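Local coordinates for protein transcriptional repressor (Vibrio fischeri, PDB 3KV1) that probably acts as a DNA-binding transcriptional repressor of the SorC family, the portion in this structure being its putative sugar-binding domain, at residues V10-K15 against S254-L259; Q14-K19 against A25-D30; D160-M165 against F192-L197; R232-I237 against L260-N265. One frame throughout, in Å; residues are numbered along the deposited sequence.

Contact 1: residues V10-K15 against S254-L259; sequences VQLEQK and SCAMAL
Leu12 carries this helix-to-helix contact, setting one methyl against Ala256 and Met257 of the last helix of the chain, 253-264. Reading from the first turn of helix 10-20, the backbone is held by Gln14 N to Val10 O (3.3 Å) and Lys15 N to Gln11 O (3.2 Å), both rather long for a helix. Leu12 is the residue on this turn that faces segment 254-259. Its CG stands anti to the carbonyl carbon (chi1 -76°), and the extended second torsion sends CD1 across the gap. That methyl comes 4.0 Å from Ala256 CB, which points toward segment 10-15, and 4.4 Å from Met257 CG. Met257 is modelled as selenomethionine, and it is the shaft of its side chain, not the selenium, that borders Leu12. Because Ala256 offers only a methyl, the two backbones draw close, with Leu12 CA 6.8 Å from Ala256 CA. The other Leu12 methyl packs along the same partner helix, on Leu260. Glu13 turns away from helix 253-264, and in one of its two conformers OE1 accepts a hydrogen bond from Ile27 N of strand 24-28. Lys15, one turn on from Leu12, leads its aliphatic part toward Leu260. No hydrogen bond or ion pair joins segments 10-15 and 254-259. The contact is therefore a small apolar patch of 128 Å², held by van der Waals contact, while a directional bond nearby, from Ser254 to Asp30, ties helix 253-264 to the loop after strand 24-28.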
loop_
_atom_site.group_PDB
_atom_site.type_symbol
_atom_site.label_atom_id
_atom_site.label_comp_id
_atom_site.label_asym_id
_atom_site.label_seq_id
_atom_site.Cartn_x
_atom_site.Cartn_y
_atom_site.Cartn_z
ATOM N N VAL A 10 4.831 36.493 -14.610
ATOM C CA VAL A 10 3.371 36.597 -14.608
ATOM C C VAL A 10 2.819 36.805 -16.022
ATOM O O VAL A 10 1.744 36.297 -16.363
ATOM C CB VAL A 10 2.881 37.736 -13.693
ATOM C CG1 VAL A 10 1.357 37.848 -13.754
ATOM C CG2 VAL A 10 3.353 37.503 -12.264
ATOM N N GLN A 11 3.559 37.553 -16.840
ATOM C CA GLN A 11 3.228 37.699 -18.255
ATOM C C GLN A 11 3.301 36.350 -18.950
ATOM O O GLN A 11 2.484 36.036 -19.818
ATOM C CB GLN A 11 4.200 38.651 -18.944
ATOM C CG GLN A 11 3.994 40.110 -18.628
ATOM C CD GLN A 11 4.886 41.001 -19.478
ATOM O OE1 GLN A 11 5.777 40.516 -20.183
ATOM N NE2 GLN A 11 4.650 42.307 -19.418
ATOM N N LEU A 12 4.299 35.558 -18.577
ATOM C CA LEU A 12 4.447 34.242 -19.144
ATOM C C LEU A 12 3.220 33.370 -18.810
ATOM O O LEU A 12 2.756 32.609 -19.660
ATOM C CB LEU A 12 5.729 33.575 -18.647
ATOM C CG LEU A 12 7.077 33.999 -19.219
ATOM C CD1 LEU A 12 8.201 33.235 -18.522
ATOM C CD2 LEU A 12 7.120 33.775 -20.732
ATOM N N GLU A 13 2.713 33.501 -17.587
ATOM C CA GLU A 13 1.593 32.683 -17.130
ATOM C C GLU A 13 0.342 32.943 -17.988
ATOM O O GLU A 13 -0.349 32.010 -18.398
ATOM C CB GLU A 13 1.335 32.901 -15.622
ATOM C CG GLU A 13 2.436 32.318 -14.709
ATOM C CD GLU A 13 2.285 32.690 -13.220
ATOM O OE1 GLU A 13 2.806 31.945 -12.343
ATOM O OE2 GLU A 13 1.656 33.732 -12.926
ATOM N N GLN A 14 0.093 34.211 -18.297
ATOM C CA GLN A 14 -1.047 34.613 -19.104
ATOM C C GLN A 14 -0.927 34.061 -20.522
ATOM O O GLN A 14 -1.902 33.544 -21.068
ATOM C CB GLN A 14 -1.174 36.140 -19.115
ATOM C CG GLN A 14 -1.151 36.734 -17.714
ATOM C CD GLN A 14 -1.236 38.252 -17.707
ATOM O OE1 GLN A 14 -1.643 38.871 -18.695
ATOM N NE2 GLN A 14 -0.850 38.862 -16.586
ATOM N N LYS A 15 0.273 34.148 -21.109
ATOM C CA LYS A 15 0.494 33.625 -22.451
ATOM C C LYS A 15 0.321 32.116 -22.503
ATOM O O LYS A 15 -0.261 31.585 -23.463
ATOM C CB LYS A 15 1.877 34.020 -22.981
ATOM C CG LYS A 15 1.997 35.516 -23.339
ATOM C CD LYS A 15 3.453 35.897 -23.673
ATOM C CE LYS A 15 3.608 37.394 -23.964
ATOM N NZ LYS A 15 5.039 37.745 -24.220
ATOM N N SER A 254 12.381 29.190 -17.988
ATOM C CA SER A 254 12.964 28.673 -19.249
ATOM C C SER A 254 12.064 27.662 -19.963
ATOM O O SER A 254 11.983 27.683 -21.217
ATOM C CB SER A 254 14.350 28.065 -19.026
ATOM O OG SER A 254 15.288 29.094 -18.918
ATOM N N CYS A 255 11.424 26.756 -19.212
ATOM C CA CYS A 255 10.474 25.831 -19.856
ATOM C C CYS A 255 9.336 26.604 -20.508
ATOM O O CYS A 255 8.922 26.286 -21.631
ATOM C CB CYS A 255 9.868 24.807 -18.895
ATOM S SG CYS A 255 11.034 23.548 -18.346
ATOM N N ALA A 256 8.818 27.607 -19.802
ATOM C CA ALA A 256 7.709 28.398 -20.333
ATOM C C ALA A 256 8.110 29.077 -21.642
ATOM O O ALA A 256 7.349 29.069 -22.615
ATOM C CB ALA A 256 7.253 29.445 -19.323
HETATM N N MSE A 257 9.301 29.683 -21.655
HETATM C CA MSE A 257 9.839 30.344 -22.865
HETATM C C MSE A 257 9.965 29.336 -23.991
HETATM O O MSE A 257 9.598 29.619 -25.135
HETATM C CB MSE A 257 11.196 30.957 -22.555
HETATM C CG MSE A 257 11.092 32.092 -21.604
HETATM SE SE MSE A 257 12.875 32.778 -21.237
HETATM C CE MSE A 257 12.342 34.542 -20.588
ATOM N N ALA A 258 10.454 28.136 -23.667
ATOM C CA ALA A 258 10.624 27.074 -24.672
ATOM C C ALA A 258 9.291 26.668 -25.313
ATOM O O ALA A 258 9.222 26.494 -26.545
ATOM C CB ALA A 258 11.296 25.830 -24.052
ATOM N N LEU A 259 8.265 26.516 -24.472
ATOM C CA LEU A 259 6.917 26.098 -24.896
ATOM C C LEU A 259 6.295 27.142 -25.811
ATOM O O LEU A 259 5.684 26.793 -26.830
ATOM C CB LEU A 259 6.016 25.902 -23.690
ATOM C CG LEU A 259 6.456 24.720 -22.805
ATOM C CD1 LEU A 259 5.655 24.728 -21.529
ATOM C CD2 LEU A 259 6.331 23.403 -23.558
#

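Contact 2: residues Q14-K19 against A25-D30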
loop_
_atom_site.group_PDB
_atom_site.type_symbol
_atom_site.label_atom_id
_atom_site.label_comp_id
_atom_site.label_asym_id
_atom_site.label_seq_id
_atom_site.Cartn_x
_atom_site.Cartn_y
_atom_site.Cartn_z
ATOM N N GLN A 14 0.093 34.211 -18.297
ATOM C CA GLN A 14 -1.047 34.613 -19.104
ATOM C C GLN A 14 -0.927 34.061 -20.522
ATOM O O GLN A 14 -1.902 33.544 -21.068
ATOM C CB GLN A 14 -1.174 36.140 -19.115
ATOM C CG GLN A 14 -1.151 36.734 -17.714
ATOM C CD GLN A 14 -1.236 38.252 -17.707
ATOM O OE1 GLN A 14 -1.643 38.871 -18.695
ATOM N NE2 GLN A 14 -0.850 38.862 -16.586
ATOM N N LYS A 15 0.273 34.148 -21.109
ATOM C CA LYS A 15 0.494 33.625 -22.451
ATOM C C LYS A 15 0.321 32.116 -22.503
ATOM O O LYS A 15 -0.261 31.585 -23.463
ATOM C CB LYS A 15 1.877 34.020 -22.981
ATOM C CG LYS A 15 1.997 35.516 -23.339
ATOM C CD LYS A 15 3.453 35.897 -23.673
ATOM C CE LYS A 15 3.608 37.394 -23.964
ATOM N NZ LYS A 15 5.039 37.745 -24.220
ATOM N N LEU A 16 0.838 31.423 -21.483
ATOM C CA LEU A 16 0.685 29.967 -21.411
ATOM C C LEU A 16 -0.784 29.531 -21.284
ATOM O O LEU A 16 -1.237 28.607 -21.954
ATOM C CB LEU A 16 1.464 29.406 -20.220
ATOM C CG LEU A 16 2.979 29.339 -20.387
ATOM C CD1 LEU A 16 3.596 28.780 -19.119
ATOM C CD2 LEU A 16 3.329 28.462 -21.609
ATOM N N VAL A 17 -1.510 30.205 -20.403
ATOM C CA VAL A 17 -2.912 29.925 -20.186
ATOM C C VAL A 17 -3.672 30.089 -21.489
ATOM O O VAL A 17 -4.454 29.220 -21.873
ATOM C CB VAL A 17 -3.494 30.839 -19.091
ATOM C CG1 VAL A 17 -5.038 30.885 -19.159
ATOM C CG2 VAL A 17 -3.010 30.376 -17.708
ATOM N N GLU A 18 -3.400 31.180 -22.195
ATOM C CA GLU A 18 -4.094 31.451 -23.440
ATOM C C GLU A 18 -3.709 30.438 -24.501
ATOM O O GLU A 18 -4.559 29.904 -25.198
ATOM C CB GLU A 18 -3.769 32.864 -23.923
ATOM C CG GLU A 18 -4.965 33.588 -24.487
ATOM C CD GLU A 18 -4.582 34.858 -25.223
ATOM O OE1 GLU A 18 -3.366 35.156 -25.321
ATOM O OE2 GLU A 18 -5.502 35.555 -25.711
ATOM N N LYS A 19 -2.415 30.168 -24.616
ATOM C CA LYS A 19 -1.926 29.319 -25.686
ATOM C C LYS A 19 -2.331 27.851 -25.528
ATOM O O LYS A 19 -2.605 27.180 -26.524
ATOM C CB LYS A 19 -0.392 29.449 -25.797
ATOM C CG LYS A 19 0.191 28.943 -27.100
ATOM C CD LYS A 19 -0.223 29.877 -28.233
ATOM C CE LYS A 19 0.523 29.575 -29.516
ATOM N NZ LYS A 19 -0.159 30.163 -30.708
ATOM N N ALA A 25 -1.205 28.608 -14.896
ATOM C CA ALA A 25 0.187 28.270 -15.111
ATOM C C ALA A 25 0.929 28.841 -13.912
ATOM O O ALA A 25 0.707 30.007 -13.522
ATOM C CB ALA A 25 0.685 28.875 -16.424
ATOM N N LEU A 26 1.720 27.997 -13.270
ATOM C CA LEU A 26 2.481 28.381 -12.079
ATOM C C LEU A 26 3.969 28.364 -12.505
ATOM O O LEU A 26 4.541 27.292 -12.713
ATOM C CB LEU A 26 2.239 27.344 -10.977
ATOM C CG LEU A 26 0.733 27.118 -10.668
ATOM C CD1 LEU A 26 0.580 26.058 -9.580
ATOM C CD2 LEU A 26 0.149 28.441 -10.189
ATOM N N ILE A 27 4.594 29.537 -12.603
ATOM C CA ILE A 27 5.945 29.607 -13.161
ATOM C C ILE A 27 6.969 30.049 -12.126
ATOM O O ILE A 27 6.842 31.113 -11.506
ATOM C CB ILE A 27 5.971 30.577 -14.370
ATOM C CG1 ILE A 27 5.036 30.080 -15.462
ATOM C CG2 ILE A 27 7.397 30.768 -14.908
ATOM C CD1 ILE A 27 5.341 28.671 -15.923
ATOM N N SER A 28 7.994 29.224 -11.943
ATOM C CA SER A 28 9.045 29.512 -10.972
ATOM C C SER A 28 10.284 30.063 -11.687
ATOM O O SER A 28 10.582 29.708 -12.842
ATOM C CB SER A 28 9.383 28.239 -10.162
ATOM O OG SER A 28 10.001 27.265 -10.983
ATOM N N LEU A 29 11.010 30.942 -11.006
ATOM C CA LEU A 29 12.232 31.494 -11.580
ATOM C C LEU A 29 13.250 30.377 -11.792
ATOM O O LEU A 29 13.262 29.377 -11.067
ATOM C CB LEU A 29 12.814 32.566 -10.664
ATOM C CG LEU A 29 11.878 33.769 -10.489
ATOM C CD1 LEU A 29 12.458 34.742 -9.496
ATOM C CD2 LEU A 29 11.634 34.446 -11.843
ATOM N N ASP A 30 14.118 30.543 -12.786
ATOM C CA ASP A 30 15.155 29.550 -13.036
ATOM C C ASP A 30 16.109 29.383 -11.858
ATOM O O ASP A 30 16.560 30.373 -11.254
ATOM C CB ASP A 30 15.958 29.916 -14.305
ATOM C CG ASP A 30 15.131 29.801 -15.583
ATOM O OD1 ASP A 30 14.174 28.981 -15.634
ATOM O OD2 ASP A 30 15.452 30.526 -16.556
#
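Leu16 and Val17 meet Ala25 and Ile27 without any ring, amide or carboxylate side chain between them; the flat group that is touched is the backbone peptide at Ala25, whose N lies 3.8 Å from Val17 CG2. The rest is aliphatic carbon against aliphatic carbon. Leu16 makes the main approach from the side of helix 10-20 that faces the strand. Its CB rests 3.9 Å from Ala25 CB, and its CD1 lies 4.0 Å from that same methyl, so Ala25 is met by both the root and the tip of the leucine. Leu16 and Ile27 then reach toward each other tip to tip, Leu16 CD1 coming 3.6 Å from Ile27 CD1. The bent second torsion of Ile27 (chi2 -56°) folds CD1 round to this meeting point. Val17 leans in from the flank, and its CG2 also sits 4.2 Å from Ala25 CB. Ala25 and Ile27, two apart on the strand, present the same face to the helix, whereas Leu26 between them points to the other side. Helix 14-19 and strand 25-28 run in roughly opposite directions, 144° between them, with their axes 8.4 Å apart, as expected for a helix that turns back through a short loop into the next strand. Strand 24-28 pairs in parallel with strand 248-252 in the sheet. On its far face Leu26 packs against Leu44 and Tyr48 of helix 34-52, and on the near face helix 253-264 lies beside helix 10-20, Leu16 touching Ala256 and Leu260 while Ile27 touches Val253.

Contact 3: residues D160-M165 against F192-L197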
loop_
_atom_site.group_PDB
_atom_site.type_symbol
_atom_site.label_atom_id
_atom_site.label_comp_id
_atom_site.label_asym_id
_atom_site.label_seq_id
_atom_site.Cartn_x
_atom_site.Cartn_y
_atom_site.Cartn_z
ATOM N N ASP A 160 13.932 8.766 -20.641
ATOM C CA ASP A 160 15.067 8.437 -19.790
ATOM C C ASP A 160 14.695 8.357 -18.306
ATOM O O ASP A 160 15.403 7.731 -17.517
ATOM C CB ASP A 160 16.202 9.449 -20.012
ATOM C CG ASP A 160 16.429 9.774 -21.496
ATOM O OD1 ASP A 160 17.599 9.758 -21.934
ATOM O OD2 ASP A 160 15.441 10.053 -22.221
ATOM N N GLU A 161 13.583 8.989 -17.929
ATOM C CA GLU A 161 13.078 8.927 -16.572
ATOM C C GLU A 161 12.359 7.602 -16.333
ATOM O O GLU A 161 12.226 7.155 -15.192
ATOM C CB GLU A 161 12.107 10.074 -16.324
ATOM C CG GLU A 161 12.398 10.851 -15.074
ATOM C CD GLU A 161 11.623 12.142 -15.025
ATOM O OE1 GLU A 161 11.863 13.012 -15.900
ATOM O OE2 GLU A 161 10.765 12.271 -14.121
ATOM N N ASN A 162 11.888 6.977 -17.410
ATOM C CA ASN A 162 11.210 5.682 -17.305
ATOM C C ASN A 162 12.118 4.458 -17.422
ATOM O O ASN A 162 11.679 3.325 -17.232
ATOM C CB ASN A 162 10.099 5.593 -18.341
ATOM C CG ASN A 162 8.976 6.546 -18.038
ATOM O OD1 ASN A 162 8.180 6.328 -17.104
ATOM N ND2 ASN A 162 8.916 7.633 -18.795
ATOM N N SER A 163 13.384 4.695 -17.731
ATOM C CA SER A 163 14.350 3.619 -17.898
ATOM C C SER A 163 14.344 2.568 -16.774
ATOM O O SER A 163 14.872 1.474 -16.958
ATOM C CB SER A 163 15.753 4.203 -18.060
ATOM O OG SER A 163 16.164 4.861 -16.874
ATOM N N HIS A 164 13.775 2.889 -15.613
ATOM C CA HIS A 164 13.678 1.893 -14.538
ATOM C C HIS A 164 12.825 0.674 -14.903
ATOM O O HIS A 164 13.058 -0.420 -14.389
ATOM C CB HIS A 164 13.170 2.515 -13.240
ATOM C CG HIS A 164 11.933 3.322 -13.424
ATOM N ND1 HIS A 164 11.965 4.670 -13.698
ATOM C CD2 HIS A 164 10.628 2.966 -13.423
ATOM C CE1 HIS A 164 10.731 5.117 -13.836
ATOM N NE2 HIS A 164 9.901 4.103 -13.672
HETATM N N MSE A 165 11.833 0.830 -15.766
HETATM C CA MSE A 165 11.092 -0.361 -16.177
HETATM C C MSE A 165 12.075 -1.343 -16.808
HETATM O O MSE A 165 11.946 -2.563 -16.661
HETATM C CB MSE A 165 10.012 -0.012 -17.182
HETATM C CG MSE A 165 9.177 1.173 -16.787
HETATM SE SE MSE A 165 8.157 1.735 -18.333
HETATM C CE MSE A 165 7.041 0.138 -18.572
ATOM N N PHE A 192 2.266 6.539 -15.729
ATOM C CA PHE A 192 1.298 5.503 -16.106
ATOM C C PHE A 192 0.784 5.543 -17.532
ATOM O O PHE A 192 0.103 4.600 -17.964
ATOM C CB PHE A 192 0.122 5.460 -15.112
ATOM C CG PHE A 192 -0.540 6.809 -14.869
ATOM C CD1 PHE A 192 -1.357 7.391 -15.839
ATOM C CD2 PHE A 192 -0.363 7.468 -13.652
ATOM C CE1 PHE A 192 -1.970 8.636 -15.600
ATOM C CE2 PHE A 192 -0.994 8.690 -13.384
ATOM C CZ PHE A 192 -1.794 9.272 -14.372
ATOM N N ASP A 193 1.044 6.632 -18.261
ATOM C CA ASP A 193 0.675 6.649 -19.682
ATOM C C ASP A 193 1.662 7.491 -20.488
ATOM O O ASP A 193 2.418 8.287 -19.939
ATOM C CB ASP A 193 -0.781 7.102 -19.932
ATOM C CG ASP A 193 -1.442 6.375 -21.137
ATOM O OD1 ASP A 193 -0.710 5.770 -21.950
ATOM O OD2 ASP A 193 -2.699 6.383 -21.265
ATOM N N PHE A 194 1.654 7.270 -21.787
ATOM C CA PHE A 194 2.752 7.698 -22.650
ATOM C C PHE A 194 2.161 8.386 -23.874
ATOM O O PHE A 194 1.064 8.025 -24.330
ATOM C CB PHE A 194 3.540 6.435 -23.052
ATOM C CG PHE A 194 3.961 5.618 -21.859
ATOM C CD1 PHE A 194 5.089 5.975 -21.138
ATOM C CD2 PHE A 194 3.181 4.559 -21.405
ATOM C CE1 PHE A 194 5.460 5.270 -19.977
ATOM C CE2 PHE A 194 3.520 3.844 -20.237
ATOM C CZ PHE A 194 4.661 4.192 -19.527
ATOM N N PHE A 195 2.875 9.362 -24.414
ATOM C CA PHE A 195 2.343 10.123 -25.541
ATOM C C PHE A 195 3.404 10.445 -26.597
ATOM O O PHE A 195 4.615 10.389 -26.324
ATOM C CB PHE A 195 1.757 11.422 -25.013
ATOM C CG PHE A 195 2.683 12.165 -24.095
ATOM C CD1 PHE A 195 2.613 11.979 -22.706
ATOM C CD2 PHE A 195 3.648 13.029 -24.615
ATOM C CE1 PHE A 195 3.470 12.642 -21.854
ATOM C CE2 PHE A 195 4.519 13.702 -23.761
ATOM C CZ PHE A 195 4.429 13.510 -22.360
ATOM N N LYS A 196 2.942 10.843 -27.786
ATOM C CA LYS A 196 3.821 11.255 -28.869
ATOM C C LYS A 196 3.965 12.763 -28.850
ATOM O O LYS A 196 3.279 13.471 -28.091
ATOM C CB LYS A 196 3.248 10.805 -30.216
ATOM C CG LYS A 196 2.866 9.352 -30.223
ATOM C CD LYS A 196 2.559 8.845 -31.625
ATOM C CE LYS A 196 1.763 9.863 -32.426
ATOM N NZ LYS A 196 1.530 9.428 -33.847
ATOM N N LEU A 197 4.873 13.262 -29.670
ATOM C CA LEU A 197 5.117 14.704 -29.673
ATOM C C LEU A 197 3.884 15.504 -30.104
ATOM O O LEU A 197 3.693 16.639 -29.646
ATOM C CB LEU A 197 6.346 15.049 -30.518
ATOM C CG LEU A 197 6.713 16.535 -30.618
ATOM C CD1 LEU A 197 7.021 17.164 -29.275
ATOM C CD2 LEU A 197 7.906 16.681 -31.585
#
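Asn162 and Met165 both converge on the outer end of the Phe194 ring. The polar approach comes from Asn162, whose OD1 lies at the ring edge, near its plane, 4.1 Å from Phe194 CE1. Amide and ring planes stand 70° apart, so the amide is set across the ring edge and does not stack on it. Its other end is fixed elsewhere, ND2 donating to Asp188 OD1, which sets the rotation of the amide and turns the oxygen toward the phenylalanine. The apolar approach is that of Met165, a selenomethionine, whose SE sits 4.4 Å from Phe194 CZ; two conformers were modelled, so this touch is less certain. Phe194 is aimed at both by its first torsion (chi1 -53°), which swings CG beside the backbone N. Hydrogen bonds within each segment shape the two backbones. Ser163 OG donates to Asp160 O at 3.0 Å, from well above the carbonyl plane, and Met165 N to Asn162 O at 2.9 Å. That same Asn162 O lies over the centre of one face of the His164 ring, 3.7 Å above it. Within 192-197, Phe194 N donates to Asp193 OD1 at 2.8 Å, on the anti side of the carboxylate and tilted 28° from its plane. Phe192 and Asp193 form a classic beta bulge against the end of strand 185-189. Segment 160-165 follows the C-terminal end of strand 151-158, where Rossmann-like folds commonly bind ligands; a glycerol about 3 Å from the Asn162 side chain probably comes from the crystallisation liquor, but such molecules often mark pockets, possibly here the sugar site.

Contact 4: residues R232-I237 against L260-N265; sequences RKALSI and LNLAEN
Leu235 and Leu262 mark the nearest approach of the two backbones, their CA atoms 8.8 Å apart, at the first turn of helix 234-242 and the last turns of helix 253-264. Leu262 spans the gap. It extends its CD1 methyl between two partners: 4.3 Å from Ala234 CB and 4.2 Å from Leu235 CD2. The same methyl lies 4.1 Å from Ala234 O, so it rests on backbone as well as side chain. Leu235 leaves its helix at an angle, but its tip bends nearer to Leu262. The two side-chain meetings are apolar; the third sets the methyl against a carbonyl oxygen. Beyond the contact surface, Asn265 N and ND2 both donate to Asn261 O, ND2 at 2.9 Å, and they arrive from opposite faces of that carbonyl. Lys233, at the N-cap position of helix 234-242, points to salt bridges with Glu161 and Glu230. Helix 234-242 thus lies between the sheet, where Ile237 touches Ile156 of strand 151-158, and helix 253-264, whose other flank meets helix 10-20 through Leu260.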
loop_
_atom_site.group_PDB
_atom_site.type_symbol
_atom_site.label_atom_id
_atom_site.label_comp_id
_atom_site.label_asym_id
_atom_site.label_seq_id
_atom_site.Cartn_x
_atom_site.Cartn_y
_atom_site.Cartn_z
ATOM N N ARG A 232 15.502 21.049 -20.838
ATOM C CA ARG A 232 15.989 20.084 -21.821
ATOM C C ARG A 232 14.924 19.026 -22.139
ATOM O O ARG A 232 15.048 18.298 -23.133
ATOM C CB ARG A 232 17.291 19.419 -21.361
ATOM C CG ARG A 232 18.496 20.335 -21.380
ATOM C CD ARG A 232 18.910 20.669 -22.814
ATOM N NE ARG A 232 20.265 21.196 -22.855
ATOM C CZ ARG A 232 20.740 21.971 -23.823
ATOM N NH1 ARG A 232 19.963 22.324 -24.837
ATOM N NH2 ARG A 232 21.994 22.404 -23.769
ATOM N N LYS A 233 13.871 18.979 -21.322
ATOM C CA LYS A 233 12.768 18.023 -21.517
ATOM C C LYS A 233 11.555 18.733 -22.125
ATOM O O LYS A 233 10.437 18.253 -22.090
ATOM C CB LYS A 233 12.424 17.320 -20.198
ATOM C CG LYS A 233 13.594 16.512 -19.661
ATOM C CD LYS A 233 13.195 15.719 -18.428
ATOM C CE LYS A 233 14.401 15.000 -17.814
ATOM N NZ LYS A 233 14.028 14.385 -16.484
ATOM N N ALA A 234 11.807 19.884 -22.744
ATOM C CA ALA A 234 10.715 20.650 -23.331
ATOM C C ALA A 234 9.917 19.868 -24.382
ATOM O O ALA A 234 8.718 20.074 -24.504
ATOM C CB ALA A 234 11.240 21.976 -23.918
ATOM N N LEU A 235 10.547 18.987 -25.160
ATOM C CA LEU A 235 9.740 18.194 -26.101
ATOM C C LEU A 235 8.684 17.319 -25.402
ATOM O O LEU A 235 7.531 17.176 -25.879
ATOM C CB LEU A 235 10.632 17.333 -26.990
ATOM C CG LEU A 235 11.524 18.090 -27.971
ATOM C CD1 LEU A 235 11.925 17.129 -29.081
ATOM C CD2 LEU A 235 10.809 19.311 -28.558
ATOM N N SER A 236 9.063 16.703 -24.285
ATOM C CA SER A 236 8.110 15.909 -23.518
ATOM C C SER A 236 6.988 16.763 -22.965
ATOM O O SER A 236 5.832 16.335 -22.932
ATOM C CB SER A 236 8.821 15.194 -22.362
ATOM O OG SER A 236 9.871 14.393 -22.892
ATOM N N ILE A 237 7.330 17.960 -22.499
ATOM C CA ILE A 237 6.334 18.839 -21.895
ATOM C C ILE A 237 5.367 19.302 -22.988
ATOM O O ILE A 237 4.146 19.374 -22.748
ATOM C CB ILE A 237 6.960 20.063 -21.200
ATOM C CG1 ILE A 237 7.889 19.596 -20.069
ATOM C CG2 ILE A 237 5.864 20.973 -20.643
ATOM C CD1 ILE A 237 8.827 20.720 -19.537
ATOM N N LEU A 260 6.443 28.420 -25.442
ATOM C CA LEU A 260 5.876 29.505 -26.245
ATOM C C LEU A 260 6.588 29.613 -27.583
ATOM O O LEU A 260 5.963 29.889 -28.613
ATOM C CB LEU A 260 5.907 30.840 -25.495
ATOM C CG LEU A 260 4.994 30.839 -24.263
ATOM C CD1 LEU A 260 5.233 32.109 -23.444
ATOM C CD2 LEU A 260 3.531 30.712 -24.692
ATOM N N ASN A 261 7.907 29.430 -27.568
ATOM C CA ASN A 261 8.665 29.375 -28.803
ATOM C C ASN A 261 8.261 28.215 -29.699
ATOM O O ASN A 261 8.067 28.396 -30.900
ATOM C CB ASN A 261 10.160 29.296 -28.493
ATOM C CG ASN A 261 11.018 29.487 -29.716
ATOM O OD1 ASN A 261 10.982 30.552 -30.361
ATOM N ND2 ASN A 261 11.833 28.481 -30.025
ATOM N N LEU A 262 8.126 27.021 -29.116
ATOM C CA LEU A 262 7.745 25.847 -29.896
ATOM C C LEU A 262 6.344 26.043 -30.510
ATOM O O LEU A 262 6.094 25.660 -31.655
ATOM C CB LEU A 262 7.708 24.598 -28.990
ATOM C CG LEU A 262 9.074 24.096 -28.509
ATOM C CD1 LEU A 262 8.936 22.959 -27.468
ATOM C CD2 LEU A 262 9.896 23.651 -29.725
ATOM N N ALA A 263 5.426 26.621 -29.736
ATOM C CA ALA A 263 4.060 26.846 -30.215
ATOM C C ALA A 263 3.988 27.905 -31.316
ATOM O O ALA A 263 3.274 27.730 -32.311
ATOM C CB ALA A 263 3.128 27.212 -29.038
ATOM N N GLU A 264 4.728 29.000 -31.143
ATOM C CA GLU A 264 4.755 30.064 -32.146
ATOM C C GLU A 264 5.322 29.542 -33.447
ATOM O O GLU A 264 4.905 29.946 -34.531
ATOM C CB GLU A 264 5.623 31.236 -31.681
ATOM C CG GLU A 264 4.975 32.148 -30.653
ATOM C CD GLU A 264 5.943 33.192 -30.105
ATOM O OE1 GLU A 264 6.998 33.420 -30.742
ATOM O OE2 GLU A 264 5.650 33.782 -29.038
ATOM N N ASN A 265 6.285 28.640 -33.336
ATOM C CA ASN A 265 7.008 28.152 -34.505
ATOM C C ASN A 265 6.668 26.724 -34.900
ATOM O O ASN A 265 7.275 26.179 -35.826
ATOM C CB ASN A 265 8.511 28.288 -34.276
ATOM C CG ASN A 265 8.940 29.731 -34.120
ATOM O OD1 ASN A 265 8.899 30.512 -35.076
ATOM N ND2 ASN A 265 9.343 30.099 -32.912
#

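Overall arrangement
Contacts 1, 2 and 4 touch one another, contacts 1 and 4 sharing helix 253-264 and contacts 1 and 2 sharing helix 10-20. The centres of contacts 1 and 2 lie 4 Å apart, and Ser254 OG bonds to Asp30 OD2 at 2.8 Å. Contact 4, centred 10 Å from contact 1, takes the later turns of helix 253-264; Ala258 CB of contact 1 meets Ala234 CB of contact 4 at 3.9 Å. Contact 3 lies apart, 24 Å from contacts 1 and 2, and is the one beside the bound glycerol. Contact 4 bridges the distance: Glu161 OE1 and Lys233 NZ form a 2.6 Å salt bridge, joining the start of helix 234-242 to the short helix 159-162 beside the possible pocket.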